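Exopolygalacturonase (PDB 2UVF) hydrolyses pectin-derived polygalacturonic acid from the chain end as a family 28 glycoside hydrolase, probably in the periplasm, probably releasing digalacturonic acid. Local coordinates at residues P154-D167 with S182-Y196. Sequence-based numbering, arbitrary orientation.
Sequences PQIVNVRDFGAIDD and SCKPGCRVEIPAGTY
The first parallel strand pairing of the right-handed beta-helix, between 156-158 and 187-191, shows how such a fold begins. Q155 O receives R188 N, V157 N then gives to R188 O, V157 O takes E190 N at 2.7 Å, and V159 N closes the series on E190 O with an N-H...O angle of 172°. On the face that carries I156, N158, R188 and E190, the CG of P154 sits over the centre of the R188 guanidinium, 3.6 Å from its CZ, while R188 NH2 makes salt bridges to D49 and E50. I156 follows the R188 chain side by side and sets CD1 3.5 Å from E190 OE2; the other carboxylate oxygen of E190 is bonded to N210 of the next strand. V157 and V189 lie on the other face, where V157 CG2 packs against C187 CB (4.2 Å) and the sulfur of C183, whose disulfide with C187 spans the type II turn K184-C187. Beyond them V159 CG1 and V189 CG1 pack tightly, 3.4 Å apart, with A179 of helix 173-181 also touching V159. Where strand 156-158 ends, N158 OD1 accepts R160 N in an Asx turn, and R160 then runs past the P192 ring. A bend at chi3 (81°) brings NH1 to Y196 OH at 3.0 Å, in the guanidinium plane; that hydroxyl in turn donates to A193 O. The CB of D166 lies over one face of the Y196 ring, and D166 OD2 accepts T195 N, which comes from above the carboxylate plane. Helix 173-181, between the two parallel strands in sequence, covers the N-terminal end of the beta-helix, as in pectate lyase-like proteins, and strand 207-211 continues the stack.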
ATOM      1  N   PRO A 154     -26.771 -11.107  -2.252  1.00 55.84           N
ATOM      2  CA  PRO A 154     -26.857 -10.429  -0.953  1.00 55.80           C
ATOM      3  C   PRO A 154     -28.139  -9.603  -0.720  1.00 55.93           C
ATOM      4  O   PRO A 154     -28.847  -9.247  -1.668  1.00 55.49           O
ATOM      5  CB  PRO A 154     -25.655  -9.482  -1.000  1.00 55.77           C
ATOM      6  CG  PRO A 154     -25.578  -9.100  -2.424  1.00 55.28           C
ATOM      7  CD  PRO A 154     -25.896 -10.363  -3.180  1.00 55.64           C
ATOM      8  N   GLN A 155     -28.414  -9.292   0.548  1.00 56.09           N
ATOM      9  CA  GLN A 155     -29.470  -8.354   0.900  1.00 56.08           C
ATOM     10  C   GLN A 155     -29.023  -6.942   0.533  1.00 55.92           C
ATOM     11  O   GLN A 155     -28.189  -6.354   1.224  1.00 56.02           O
ATOM     12  CB  GLN A 155     -29.777  -8.416   2.400  1.00 56.20           C
ATOM     13  CG  GLN A 155     -30.962  -7.533   2.816  1.00 56.91           C
ATOM     14  CD  GLN A 155     -30.831  -6.908   4.209  1.00 57.44           C
ATOM     15  OE1 GLN A 155     -29.922  -7.226   4.980  1.00 57.61           O
ATOM     16  NE2 GLN A 155     -31.751  -5.995   4.525  1.00 58.04           N
ATOM     17  N   ILE A 156     -29.573  -6.399  -0.548  1.00 55.61           N
ATOM     18  CA  ILE A 156     -29.258  -5.030  -0.948  1.00 55.17           C
ATOM     19  C   ILE A 156     -29.886  -4.063   0.040  1.00 54.68           C
ATOM     20  O   ILE A 156     -31.059  -4.195   0.380  1.00 54.61           O
ATOM     21  CB  ILE A 156     -29.733  -4.704  -2.394  1.00 55.26           C
ATOM     22  CG1 ILE A 156     -29.160  -5.711  -3.414  1.00 56.06           C
ATOM     23  CG2 ILE A 156     -29.407  -3.244  -2.770  1.00 55.24           C
ATOM     24  CD1 ILE A 156     -27.628  -5.979  -3.312  1.00 56.67           C
ATOM     25  N   VAL A 157     -29.083  -3.116   0.520  1.00 54.37           N
ATOM     26  CA  VAL A 157     -29.549  -2.043   1.396  1.00 53.76           C
ATOM     27  C   VAL A 157     -29.076  -0.733   0.781  1.00 54.05           C
ATOM     28  O   VAL A 157     -27.874  -0.494   0.667  1.00 54.51           O
ATOM     29  CB  VAL A 157     -28.984  -2.171   2.842  1.00 53.63           C
ATOM     30  CG1 VAL A 157     -29.475  -1.033   3.717  1.00 52.71           C
ATOM     31  CG2 VAL A 157     -29.320  -3.527   3.469  1.00 52.90           C
ATOM     32  N   ASN A 158     -30.012   0.117   0.380  1.00 53.92           N
ATOM     33  CA  ASN A 158     -29.669   1.382  -0.258  1.00 53.69           C
ATOM     34  C   ASN A 158     -29.785   2.506   0.771  1.00 53.62           C
ATOM     35  O   ASN A 158     -30.791   2.603   1.462  1.00 53.71           O
ATOM     36  CB  ASN A 158     -30.574   1.605  -1.479  1.00 53.58           C
ATOM     37  CG  ASN A 158     -30.289   2.914  -2.212  1.00 53.75           C
ATOM     38  OD1 ASN A 158     -29.787   3.883  -1.636  1.00 53.58           O
ATOM     39  ND2 ASN A 158     -30.638   2.948  -3.496  1.00 53.28           N
ATOM     40  N   VAL A 159     -28.746   3.334   0.890  1.00 53.65           N
ATOM     41  CA  VAL A 159     -28.717   4.394   1.918  1.00 53.63           C
ATOM     42  C   VAL A 159     -29.764   5.485   1.674  1.00 53.83           C
ATOM     43  O   VAL A 159     -30.057   6.282   2.577  1.00 53.80           O
ATOM     44  CB  VAL A 159     -27.293   5.052   2.125  1.00 53.66           C
ATOM     45  CG1 VAL A 159     -26.253   4.014   2.533  1.00 52.62           C
ATOM     46  CG2 VAL A 159     -26.841   5.853   0.898  1.00 52.89           C
ATOM     47  N   ARG A 160     -30.310   5.522   0.457  1.00 53.93           N
ATOM     48  CA  ARG A 160     -31.353   6.489   0.097  1.00 54.34           C
ATOM     49  C   ARG A 160     -32.690   6.148   0.757  1.00 54.28           C
ATOM     50  O   ARG A 160     -33.493   7.038   1.023  1.00 54.48           O
ATOM     51  CB  ARG A 160     -31.509   6.604  -1.420  1.00 54.43           C
ATOM     52  CG  ARG A 160     -30.391   7.392  -2.082  1.00 55.54           C
ATOM     53  CD  ARG A 160     -30.704   7.727  -3.527  1.00 57.49           C
ATOM     54  NE  ARG A 160     -31.580   8.894  -3.643  1.00 59.21           N
ATOM     55  CZ  ARG A 160     -31.160  10.160  -3.721  1.00 60.12           C
ATOM     56  NH1 ARG A 160     -29.861  10.450  -3.699  1.00 59.72           N
ATOM     57  NH2 ARG A 160     -32.045  11.147  -3.827  1.00 59.37           N
ATOM     58  N   ASP A 161     -32.898   4.861   1.041  1.00 53.98           N
ATOM     59  CA  ASP A 161     -34.077   4.378   1.754  1.00 53.82           C
ATOM     60  C   ASP A 161     -34.071   4.767   3.237  1.00 53.90           C
ATOM     61  O   ASP A 161     -35.074   4.581   3.938  1.00 53.65           O
ATOM     62  CB  ASP A 161     -34.210   2.854   1.590  1.00 53.80           C
ATOM     63  CG  ASP A 161     -34.401   2.436   0.137  1.00 53.35           C
ATOM     64  OD1 ASP A 161     -34.726   3.300  -0.704  1.00 53.86           O
ATOM     65  OD2 ASP A 161     -34.225   1.244  -0.170  1.00 52.66           O
ATOM     66  N   PHE A 162     -32.946   5.316   3.704  1.00 53.81           N
ATOM     67  CA  PHE A 162     -32.819   5.805   5.078  1.00 53.69           C
ATOM     68  C   PHE A 162     -32.629   7.314   5.133  1.00 54.20           C
ATOM     69  O   PHE A 162     -32.230   7.855   6.166  1.00 54.34           O
ATOM     70  CB  PHE A 162     -31.684   5.094   5.814  1.00 53.35           C
ATOM     71  CG  PHE A 162     -31.908   3.625   5.990  1.00 53.23           C
ATOM     72  CD1 PHE A 162     -32.319   3.114   7.221  1.00 52.79           C
ATOM     73  CD2 PHE A 162     -31.725   2.745   4.919  1.00 51.84           C
ATOM     74  CE1 PHE A 162     -32.531   1.748   7.380  1.00 51.88           C
ATOM     75  CE2 PHE A 162     -31.935   1.383   5.070  1.00 51.09           C
ATOM     76  CZ  PHE A 162     -32.344   0.886   6.298  1.00 52.26           C
ATOM     77  N   GLY A 163     -32.920   7.987   4.020  1.00 54.54           N
ATOM     78  CA  GLY A 163     -32.939   9.443   3.980  1.00 55.35           C
ATOM     79  C   GLY A 163     -31.673  10.146   3.523  1.00 56.28           C
ATOM     80  O   GLY A 163     -31.532  11.360   3.711  1.00 55.92           O
ATOM     81  N   ALA A 164     -30.755   9.396   2.918  1.00 57.08           N
ATOM     82  CA  ALA A 164     -29.553   9.993   2.352  1.00 58.11           C
ATOM     83  C   ALA A 164     -29.857  10.611   0.998  1.00 58.83           C
ATOM     84  O   ALA A 164     -30.510   9.995   0.149  1.00 59.09           O
ATOM     85  CB  ALA A 164     -28.424   8.979   2.245  1.00 58.06           C
ATOM     86  N   ILE A 165     -29.372  11.832   0.803  1.00 59.91           N
ATOM     87  CA  ILE A 165     -29.690  12.599  -0.388  1.00 61.04           C
ATOM     88  C   ILE A 165     -28.478  13.393  -0.893  1.00 62.16           C
ATOM     89  O   ILE A 165     -27.720  13.964  -0.107  1.00 62.09           O
ATOM     90  CB  ILE A 165     -30.941  13.504  -0.143  1.00 60.87           C
ATOM     91  CG1 ILE A 165     -31.256  14.371  -1.371  1.00 60.67           C
ATOM     92  CG2 ILE A 165     -30.796  14.290   1.164  1.00 60.65           C
ATOM     93  CD1 ILE A 165     -32.106  15.581  -1.083  1.00 61.35           C
ATOM     94  N   ASP A 166     -28.304  13.396  -2.214  1.00 63.71           N
ATOM     95  CA  ASP A 166     -27.288  14.202  -2.878  1.00 65.19           C
ATOM     96  C   ASP A 166     -27.738  15.662  -2.964  1.00 65.97           C
ATOM     97  O   ASP A 166     -28.519  16.033  -3.851  1.00 66.37           O
ATOM     98  CB  ASP A 166     -26.996  13.624  -4.275  1.00 65.44           C
ATOM     99  CG  ASP A 166     -26.277  14.615  -5.211  1.00 66.61           C
ATOM    100  OD1 ASP A 166     -26.618  14.620  -6.419  1.00 67.28           O
ATOM    101  OD2 ASP A 166     -25.384  15.376  -4.759  1.00 67.44           O
ATOM    102  N   ASP A 167     -27.262  16.480  -2.025  1.00 66.93           N
ATOM    103  CA  ASP A 167     -27.381  17.948  -2.148  1.00 67.55           C
ATOM    104  C   ASP A 167     -26.001  18.628  -2.051  1.00 67.72           C
ATOM    105  O   ASP A 167     -25.288  18.600  -3.043  1.00 67.77           O
ATOM    106  CB  ASP A 167     -28.501  18.575  -1.278  1.00 67.89           C
ATOM    107  CG  ASP A 167     -28.938  17.681  -0.106  1.00 68.62           C
ATOM    108  OD1 ASP A 167     -28.157  16.790   0.302  1.00 69.93           O
ATOM    109  OD2 ASP A 167     -30.066  17.881   0.409  1.00 68.53           O
ATOM    110  N   SER A 182     -29.085  -1.298  10.134  1.00 57.77           N
ATOM    111  CA  SER A 182     -30.164  -2.185   9.681  1.00 58.62           C
ATOM    112  C   SER A 182     -29.664  -3.264   8.727  1.00 59.14           C
ATOM    113  O   SER A 182     -30.306  -3.544   7.709  1.00 59.31           O
ATOM    114  CB  SER A 182     -31.267  -1.370   8.997  1.00 58.68           C
ATOM    115  OG  SER A 182     -31.005  -1.205   7.612  1.00 59.38           O
ATOM    116  N   CYS A 183     -28.529  -3.873   9.063  1.00 59.89           N
ATOM    117  CA  CYS A 183     -27.837  -4.772   8.141  1.00 60.51           C
ATOM    118  C   CYS A 183     -27.770  -6.203   8.682  1.00 60.74           C
ATOM    119  O   CYS A 183     -27.175  -6.446   9.738  1.00 61.00           O
ATOM    120  CB  CYS A 183     -26.422  -4.242   7.867  1.00 60.71           C
ATOM    121  SG  CYS A 183     -25.980  -4.006   6.115  1.00 61.13           S
ATOM    122  N   LYS A 184     -28.389  -7.138   7.961  1.00 60.84           N
ATOM    123  CA  LYS A 184     -28.246  -8.568   8.241  1.00 60.95           C
ATOM    124  C   LYS A 184     -26.859  -9.026   7.778  1.00 60.61           C
ATOM    125  O   LYS A 184     -26.293  -8.408   6.875  1.00 60.91           O
ATOM    126  CB  LYS A 184     -29.332  -9.367   7.506  1.00 61.05           C
ATOM    127  CG  LYS A 184     -30.676  -9.448   8.231  1.00 61.36           C
ATOM    128  CD  LYS A 184     -31.715 -10.256   7.432  1.00 61.72           C
ATOM    129  CE  LYS A 184     -32.551  -9.361   6.503  1.00 62.31           C
ATOM    130  NZ  LYS A 184     -33.876  -9.961   6.158  1.00 61.88           N
ATOM    131  N   PRO A 185     -26.287 -10.081   8.408  1.00 60.20           N
ATOM    132  CA  PRO A 185     -25.037 -10.689   7.906  1.00 59.78           C
ATOM    133  C   PRO A 185     -25.092 -11.119   6.435  1.00 59.24           C
ATOM    134  O   PRO A 185     -25.931 -11.939   6.048  1.00 59.06           O
ATOM    135  CB  PRO A 185     -24.842 -11.903   8.828  1.00 59.73           C
ATOM    136  CG  PRO A 185     -25.511 -11.498  10.094  1.00 59.83           C
ATOM    137  CD  PRO A 185     -26.726 -10.725   9.662  1.00 60.03           C
ATOM    138  N   GLY A 186     -24.187 -10.553   5.630  1.00 58.74           N
ATOM    139  CA  GLY A 186     -24.153 -10.792   4.186  1.00 57.82           C
ATOM    140  C   GLY A 186     -24.771  -9.689   3.332  1.00 57.36           C
ATOM    141  O   GLY A 186     -24.866  -9.830   2.106  1.00 57.37           O
ATOM    142  N   CYS A 187     -25.179  -8.590   3.971  1.00 56.63           N
ATOM    143  CA  CYS A 187     -25.749  -7.443   3.272  1.00 56.00           C
ATOM    144  C   CYS A 187     -24.745  -6.777   2.327  1.00 55.10           C
ATOM    145  O   CYS A 187     -23.548  -7.070   2.360  1.00 55.26           O
ATOM    146  CB  CYS A 187     -26.316  -6.409   4.269  1.00 56.37           C
ATOM    147  SG  CYS A 187     -25.185  -5.796   5.597  1.00 58.58           S
ATOM    148  N   ARG A 188     -25.256  -5.905   1.463  1.00 53.70           N
ATOM    149  CA  ARG A 188     -24.434  -4.967   0.726  1.00 52.29           C
ATOM    150  C   ARG A 188     -25.121  -3.608   0.806  1.00 51.50           C
ATOM    151  O   ARG A 188     -26.226  -3.434   0.276  1.00 51.50           O
ATOM    152  CB  ARG A 188     -24.251  -5.414  -0.728  1.00 52.26           C
ATOM    153  CG  ARG A 188     -23.420  -4.451  -1.582  1.00 51.94           C
ATOM    154  CD  ARG A 188     -23.412  -4.851  -3.049  1.00 51.90           C
ATOM    155  NE  ARG A 188     -22.827  -6.175  -3.205  1.00 51.07           N
ATOM    156  CZ  ARG A 188     -23.146  -7.060  -4.148  1.00 51.94           C
ATOM    157  NH1 ARG A 188     -24.069  -6.794  -5.075  1.00 52.17           N
ATOM    158  NH2 ARG A 188     -22.536  -8.236  -4.155  1.00 51.44           N
ATOM    159  N   VAL A 189     -24.488  -2.664   1.503  1.00 50.23           N
ATOM    160  CA  VAL A 189     -24.985  -1.290   1.571  1.00 49.30           C
ATOM    161  C   VAL A 189     -24.538  -0.549   0.304  1.00 49.15           C
ATOM    162  O   VAL A 189     -23.352  -0.528  -0.002  1.00 49.21           O
ATOM    163  CB  VAL A 189     -24.484  -0.566   2.850  1.00 49.16           C
ATOM    164  CG1 VAL A 189     -25.040   0.852   2.951  1.00 48.60           C
ATOM    165  CG2 VAL A 189     -24.849  -1.356   4.078  1.00 48.42           C
ATOM    166  N   GLU A 190     -25.490   0.030  -0.431  1.00 48.69           N
ATOM    167  CA  GLU A 190     -25.211   0.766  -1.663  1.00 48.53           C
ATOM    168  C   GLU A 190     -25.275   2.275  -1.447  1.00 48.05           C
ATOM    169  O   GLU A 190     -26.250   2.779  -0.892  1.00 47.55           O
ATOM    170  CB  GLU A 190     -26.198   0.404  -2.793  1.00 48.72           C
ATOM    171  CG  GLU A 190     -26.583  -1.069  -2.918  1.00 50.61           C
ATOM    172  CD  GLU A 190     -25.667  -1.885  -3.826  1.00 53.14           C
ATOM    173  OE1 GLU A 190     -24.499  -1.489  -4.036  1.00 52.90           O
ATOM    174  OE2 GLU A 190     -26.128  -2.940  -4.327  1.00 54.17           O
ATOM    175  N   ILE A 191     -24.232   2.979  -1.893  1.00 47.74           N
ATOM    176  CA  ILE A 191     -24.247   4.442  -2.038  1.00 47.04           C
ATOM    177  C   ILE A 191     -24.252   4.755  -3.547  1.00 47.63           C
ATOM    178  O   ILE A 191     -23.178   4.795  -4.172  1.00 47.97           O
ATOM    179  CB  ILE A 191     -23.006   5.103  -1.367  1.00 47.08           C
ATOM    180  CG1 ILE A 191     -22.956   4.786   0.142  1.00 46.61           C
ATOM    181  CG2 ILE A 191     -22.975   6.615  -1.634  1.00 47.01           C
ATOM    182  CD1 ILE A 191     -21.638   5.047   0.801  1.00 45.62           C
ATOM    183  N   PRO A 192     -25.453   4.938  -4.149  1.00 47.45           N
ATOM    184  CA  PRO A 192     -25.599   5.280  -5.571  1.00 47.11           C
ATOM    185  C   PRO A 192     -24.923   6.588  -6.011  1.00 47.14           C
ATOM    186  O   PRO A 192     -24.406   7.332  -5.175  1.00 46.80           O
ATOM    187  CB  PRO A 192     -27.133   5.390  -5.742  1.00 47.44           C
ATOM    188  CG  PRO A 192     -27.671   5.618  -4.370  1.00 47.31           C
ATOM    189  CD  PRO A 192     -26.773   4.803  -3.496  1.00 47.67           C
ATOM    190  N   ALA A 193     -24.946   6.865  -7.320  1.00 47.23           N
ATOM    191  CA  ALA A 193     -24.470   8.148  -7.862  1.00 47.12           C
ATOM    192  C   ALA A 193     -24.984   9.338  -7.047  1.00 46.91           C
ATOM    193  O   ALA A 193     -26.123   9.334  -6.570  1.00 47.21           O
ATOM    194  CB  ALA A 193     -24.847   8.299  -9.344  1.00 47.18           C
ATOM    195  N   GLY A 194     -24.126  10.342  -6.884  1.00 46.17           N
ATOM    196  CA  GLY A 194     -24.435  11.522  -6.084  1.00 45.56           C
ATOM    197  C   GLY A 194     -23.349  11.816  -5.065  1.00 45.00           C
ATOM    198  O   GLY A 194     -22.570  10.933  -4.701  1.00 44.53           O
ATOM    199  N   THR A 195     -23.306  13.063  -4.612  1.00 44.67           N
ATOM    200  CA  THR A 195     -22.350  13.505  -3.608  1.00 44.98           C
ATOM    201  C   THR A 195     -23.008  13.603  -2.232  1.00 44.97           C
ATOM    202  O   THR A 195     -23.781  14.533  -1.962  1.00 45.58           O
ATOM    203  CB  THR A 195     -21.746  14.849  -4.007  1.00 45.02           C
ATOM    204  OG1 THR A 195     -21.086  14.696  -5.268  1.00 46.05           O
ATOM    205  CG2 THR A 195     -20.744  15.340  -2.963  1.00 44.50           C
ATOM    206  N   TYR A 196     -22.677  12.637  -1.370  1.00 44.69           N
ATOM    207  CA  TYR A 196     -23.211  12.514  -0.003  1.00 44.10           C
ATOM    208  C   TYR A 196     -22.173  12.887   1.063  1.00 43.56           C
ATOM    209  O   TYR A 196     -21.279  12.088   1.380  1.00 43.56           O
ATOM    210  CB  TYR A 196     -23.680  11.072   0.240  1.00 44.51           C
ATOM    211  CG  TYR A 196     -24.626  10.535  -0.822  1.00 45.22           C
ATOM    212  CD1 TYR A 196     -26.004  10.540  -0.626  1.00 46.33           C
ATOM    213  CD2 TYR A 196     -24.137  10.020  -2.024  1.00 46.08           C
ATOM    214  CE1 TYR A 196     -26.885  10.043  -1.615  1.00 46.49           C
ATOM    215  CE2 TYR A 196     -25.001   9.524  -3.013  1.00 45.63           C
ATOM    216  CZ  TYR A 196     -26.364   9.538  -2.801  1.00 45.54           C
ATOM    217  OH  TYR A 196     -27.201   9.055  -3.772  1.00 45.58           O
TER